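Vanadium-dependent bromoperoxidase (Corallina officinalis, PDB 1QHB) catalyses the bromination of organic substrates with hydrogen peroxide and bromide, using a bound vanadate as cofactor. Local coordinates at residues P146-V149 / P153-I156; E408-L413 / V550-D555. All coordinates share one frame; numbering follows the deposited sequence.

How the contacts relate
Both contacts are buried, contact 1 about 18 Å and contact 2 about 13 Å from the centre of the chain, with their own centres 11 Å apart. Contact 1 is local in sequence, its segments separated by three residues, a proline-rich loop packing against the start of helix 153-167; contact 2 is long-range, tying helix 407-422 to the turn that leads into helix 553-574. They touch where Leu-155 CD2 rests 3.7 Å from Tyr-552 CE2, and where Pro-148 CG lies 3.5 Å from Ser-554 OG. Contact 1 joins its segments by packing alone, whereas contact 2 is polar, joined through two hydroxyls, and carries a histidine of the vanadate site.

Contact 1 of 2, residues P146-V149 / P153-I156; sequences PAPV and PELI
A chi1 of -166° swings Glu-154 CG to the far side from the backbone nitrogen, and the chain runs on extended, so that Glu-154 stretches off the first turn of helix 153-167 to lay its carboxylate against the ring of Pro-148. The proline comes over the flat of that group: Pro-148 CG sits 3.5 Å from Glu-154 OE1. The same ring carbon is nearly as close to the carboxylate carbon, Pro-148 CG to Glu-154 CD being 3.6 Å. This is van der Waals packing of a ring on the face of a carboxylate, and the charge finds its mate beyond the two segments, in a salt bridge from Glu-154 OE2 to Arg-213 NE. An alanine here would remove the carboxylate, which would probably leave Arg-213 without this counter-charge and open a gap beside the ring of Pro-148.

Next along the helix, Leu-155 CB lies 3.3 Å from Val-149 O. Pro-148 CB and Leu-155 CB add a looser apolar contact at 4.4 Å. The carbonyl of Val-149 is itself satisfied by Ser-152 OG, which also bonds Leu-155 N, so one hydroxyl connects the loop to the helix start. Ser-152 comes just before helix 153-167, and its bond to Leu-155 N is that of a serine N-cap; this capped helix start lies near the vanadate site, the side chain of Pro-148 about 11 Å from that of His-551.

Contact 2 of 2, residues E408-L413 / V550-D555; sequences EATGGL and VHYFSD. With PO4 (phosphate ion), chain G.
Tyr-552 OH is held by two groups near the start of helix 407-422: Thr-410 OG1 donates to Tyr-552 OH at 2.8 Å, and the same phenol oxygen bonds the backbone O of Leu-405. Thr-410 OG1 arrives at the ring edge, near the ring plane. Its hydroxyl is anti to the carbonyl carbon (chi1 -58°), which directs it off the helix at the phenol; Thr-410 CB stays back at 3.9 Å from Tyr-552 OH. Arg-404 makes a cation-pi contact with the tyrosine ring, so the phenol is fixed both at its hydroxyl and on its pi system.

The backbone behind that ring is held by Asp-555. Asp-555 OD2 accepts from His-551 ND1 at 2.6 Å and from Tyr-552 N at 3.1 Å, the two donors reaching it from opposite faces of the carboxylate. Ser-480 OG also bonds OD2, while OD1 makes a salt bridge to Arg-404. The histidine bond is nearly straight (165°) and lies in the imidazole plane, which fixes the rotation of the ring and aims NE2 at the phosphate. His-551 NE2 bonds PO4 O4 at 3.1 Å, with a weak, more bent bond to O1. The anion occupies the site assigned to vanadate, where Arg-406, Lys-398 and Arg-545 also bind it.

The phenol thus reaches from the N-cap of helix 553-574 to helix 407-422, with Leu-155 and Met-159 of helix 153-167 packed on it.

Contact 1 of 2, residues P146-V149 / P153-I156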
loop_
_atom_site.group_PDB
_atom_site.type_symbol
_atom_site.label_atom_id
_atom_site.label_comp_id
_atom_site.label_asym_id
_atom_site.label_seq_id
_atom_site.Cartn_x
_atom_site.Cartn_y
_atom_site.Cartn_z
ATOM N N PRO A 146 -15.721 -9.667 37.373
ATOM C CA PRO A 146 -17.087 -9.841 37.810
ATOM C C PRO A 146 -17.308 -9.313 39.228
ATOM O O PRO A 146 -16.508 -9.625 40.102
ATOM C CB PRO A 146 -17.298 -11.349 37.824
ATOM C CG PRO A 146 -16.200 -11.963 36.990
ATOM C CD PRO A 146 -15.099 -10.950 36.889
ATOM N N ALA A 147 -18.430 -8.626 39.472
ATOM C CA ALA A 147 -18.773 -8.206 40.833
ATOM C C ALA A 147 -19.286 -9.338 41.708
ATOM O O ALA A 147 -19.738 -10.359 41.229
ATOM C CB ALA A 147 -19.854 -7.127 40.776
ATOM N N PRO A 148 -19.150 -9.200 43.031
ATOM C CA PRO A 148 -19.665 -10.159 44.003
ATOM C C PRO A 148 -21.157 -10.429 43.759
ATOM O O PRO A 148 -21.847 -9.488 43.387
ATOM C CB PRO A 148 -19.532 -9.426 45.349
ATOM C CG PRO A 148 -18.443 -8.449 45.128
ATOM C CD PRO A 148 -18.580 -7.975 43.687
ATOM N N VAL A 149 -21.644 -11.645 43.944
ATOM C CA VAL A 149 -23.053 -11.954 43.754
ATOM C C VAL A 149 -23.796 -11.806 45.081
ATOM O O VAL A 149 -23.201 -11.850 46.179
ATOM C CB VAL A 149 -23.353 -13.337 43.147
ATOM C CG1 VAL A 149 -22.799 -13.398 41.713
ATOM C CG2 VAL A 149 -22.750 -14.476 43.941
ATOM N N PRO A 153 -20.508 -14.667 50.366
ATOM C CA PRO A 153 -19.932 -14.211 51.641
ATOM C C PRO A 153 -19.425 -12.789 51.467
ATOM O O PRO A 153 -19.612 -11.901 52.315
ATOM C CB PRO A 153 -18.771 -15.172 51.876
ATOM C CG PRO A 153 -19.196 -16.419 51.160
ATOM C CD PRO A 153 -19.883 -15.927 49.893
ATOM N N GLU A 154 -18.755 -12.508 50.336
ATOM C CA GLU A 154 -18.266 -11.171 50.074
ATOM C C GLU A 154 -19.298 -10.039 50.216
ATOM O O GLU A 154 -19.098 -8.963 50.823
ATOM C CB GLU A 154 -17.655 -11.053 48.692
ATOM C CG GLU A 154 -16.843 -9.757 48.560
ATOM C CD GLU A 154 -15.953 -9.705 47.329
ATOM O OE1 GLU A 154 -16.044 -10.635 46.495
ATOM O OE2 GLU A 154 -15.192 -8.744 47.272
ATOM N N LEU A 155 -20.474 -10.237 49.605
ATOM C CA LEU A 155 -21.525 -9.215 49.607
ATOM C C LEU A 155 -22.078 -9.073 51.014
ATOM O O LEU A 155 -22.382 -7.969 51.525
ATOM C CB LEU A 155 -22.579 -9.618 48.577
ATOM C CG LEU A 155 -23.768 -8.714 48.263
ATOM C CD1 LEU A 155 -24.871 -8.927 49.292
ATOM C CD2 LEU A 155 -23.412 -7.244 48.250
ATOM N N ILE A 156 -22.217 -10.219 51.698
ATOM C CA ILE A 156 -22.681 -10.193 53.085
ATOM C C ILE A 156 -21.779 -9.269 53.903
ATOM O O ILE A 156 -22.272 -8.356 54.586
ATOM C CB ILE A 156 -22.732 -11.598 53.678
ATOM C CG1 ILE A 156 -23.801 -12.430 52.960
ATOM C CG2 ILE A 156 -23.016 -11.513 55.180
ATOM C CD1 ILE A 156 -23.658 -13.905 53.265
#

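Contact 2 of 2, residues E408-L413 / V550-D555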
loop_
_atom_site.group_PDB
_atom_site.type_symbol
_atom_site.label_atom_id
_atom_site.label_comp_id
_atom_site.label_asym_id
_atom_site.label_seq_id
_atom_site.Cartn_x
_atom_site.Cartn_y
_atom_site.Cartn_z
ATOM N N GLU A 408 -28.242 0.845 48.189
ATOM C CA GLU A 408 -29.578 1.134 48.659
ATOM C C GLU A 408 -30.600 0.142 48.137
ATOM O O GLU A 408 -31.504 -0.263 48.923
ATOM C CB GLU A 408 -29.999 2.547 48.242
ATOM C CG GLU A 408 -30.248 2.702 46.740
ATOM C CD GLU A 408 -30.068 4.145 46.349
ATOM O OE1 GLU A 408 -29.107 4.834 46.836
ATOM O OE2 GLU A 408 -30.880 4.601 45.542
ATOM N N ALA A 409 -30.463 -0.349 46.910
ATOM C CA ALA A 409 -31.407 -1.343 46.363
ATOM C C ALA A 409 -31.265 -2.653 47.106
ATOM O O ALA A 409 -32.223 -3.373 47.378
ATOM C CB ALA A 409 -31.082 -1.540 44.886
ATOM N N THR A 410 -30.022 -3.008 47.457
ATOM C CA THR A 410 -29.775 -4.224 48.218
ATOM C C THR A 410 -30.426 -4.129 49.595
ATOM O O THR A 410 -30.936 -5.148 50.092
ATOM C CB THR A 410 -28.276 -4.504 48.378
ATOM O OG1 THR A 410 -27.688 -4.601 47.071
ATOM C CG2 THR A 410 -28.078 -5.894 49.031
ATOM N N GLY A 411 -30.373 -2.929 50.206
ATOM C CA GLY A 411 -31.004 -2.747 51.528
ATOM C C GLY A 411 -32.526 -2.888 51.333
ATOM O O GLY A 411 -33.220 -3.471 52.138
ATOM N N GLY A 412 -33.063 -2.410 50.203
ATOM C CA GLY A 412 -34.476 -2.558 49.867
ATOM C C GLY A 412 -34.855 -4.048 49.852
ATOM O O GLY A 412 -35.956 -4.439 50.285
ATOM N N LEU A 413 -34.008 -4.913 49.278
ATOM C CA LEU A 413 -34.302 -6.332 49.169
ATOM C C LEU A 413 -34.325 -6.972 50.539
ATOM O O LEU A 413 -35.116 -7.856 50.839
ATOM C CB LEU A 413 -33.257 -7.073 48.306
ATOM C CG LEU A 413 -33.181 -6.703 46.808
ATOM C CD1 LEU A 413 -32.050 -7.475 46.146
ATOM C CD2 LEU A 413 -34.520 -6.945 46.123
ATOM N N VAL A 550 -23.393 4.764 48.986
ATOM C CA VAL A 550 -23.608 4.643 47.562
ATOM C C VAL A 550 -22.692 3.714 46.800
ATOM O O VAL A 550 -22.858 3.580 45.560
ATOM C CB VAL A 550 -23.643 6.032 46.850
ATOM C CG1 VAL A 550 -24.712 6.902 47.506
ATOM C CG2 VAL A 550 -22.288 6.733 46.906
ATOM N N HIS A 551 -21.768 3.042 47.456
ATOM C CA HIS A 551 -20.903 2.062 46.828
ATOM C C HIS A 551 -20.555 0.941 47.813
ATOM O O HIS A 551 -20.604 1.160 49.038
ATOM C CB HIS A 551 -19.552 2.701 46.402
ATOM C CG HIS A 551 -19.696 3.246 45.002
ATOM N ND1 HIS A 551 -20.047 2.458 43.936
ATOM C CD2 HIS A 551 -19.660 4.505 44.551
ATOM C CE1 HIS A 551 -20.140 3.231 42.866
ATOM N NE2 HIS A 551 -19.932 4.476 43.204
ATOM N N TYR A 552 -20.079 -0.171 47.291
ATOM C CA TYR A 552 -19.548 -1.232 48.142
ATOM C C TYR A 552 -18.040 -1.219 48.113
ATOM O O TYR A 552 -17.467 -0.672 47.136
ATOM C CB TYR A 552 -19.935 -2.599 47.564
ATOM C CG TYR A 552 -21.381 -2.760 47.163
ATOM C CD1 TYR A 552 -21.846 -2.360 45.915
ATOM C CD2 TYR A 552 -22.259 -3.354 48.058
ATOM C CE1 TYR A 552 -23.161 -2.528 45.533
ATOM C CE2 TYR A 552 -23.599 -3.554 47.667
ATOM C CZ TYR A 552 -24.019 -3.130 46.426
ATOM O OH TYR A 552 -25.333 -3.369 46.092
ATOM N N PHE A 553 -17.359 -1.890 49.026
ATOM C CA PHE A 553 -15.879 -1.970 48.940
ATOM C C PHE A 553 -15.336 -2.374 47.576
ATOM O O PHE A 553 -14.389 -1.762 47.053
ATOM C CB PHE A 553 -15.407 -2.974 50.008
ATOM C CG PHE A 553 -13.883 -2.950 50.084
ATOM C CD1 PHE A 553 -13.228 -1.985 50.811
ATOM C CD2 PHE A 553 -13.120 -3.903 49.398
ATOM C CE1 PHE A 553 -11.842 -1.953 50.888
ATOM C CE2 PHE A 553 -11.776 -3.852 49.483
ATOM C CZ PHE A 553 -11.104 -2.897 50.213
ATOM N N SER A 554 -15.815 -3.437 46.949
ATOM C CA SER A 554 -15.323 -4.016 45.708
ATOM C C SER A 554 -15.459 -3.067 44.528
ATOM O O SER A 554 -14.584 -3.031 43.638
ATOM C CB SER A 554 -16.038 -5.343 45.376
ATOM O OG SER A 554 -17.465 -5.094 45.394
ATOM N N ASP A 555 -16.451 -2.196 44.493
ATOM C CA ASP A 555 -16.612 -1.195 43.494
ATOM C C ASP A 555 -15.398 -0.245 43.506
ATOM O O ASP A 555 -14.905 0.211 42.459
ATOM C CB ASP A 555 -17.805 -0.252 43.814
ATOM C CG ASP A 555 -19.179 -0.890 43.755
ATOM O OD1 ASP A 555 -19.382 -2.011 43.188
ATOM O OD2 ASP A 555 -20.106 -0.152 44.233
HETATM P P PO4 G . -19.974 7.447 41.713
HETATM O O1 PO4 G . -21.163 7.097 42.535
HETATM O O2 PO4 G . -18.747 7.592 42.547
HETATM O O3 PO4 G . -20.244 8.698 40.983
HETATM O O4 PO4 G . -19.777 6.299 40.751
#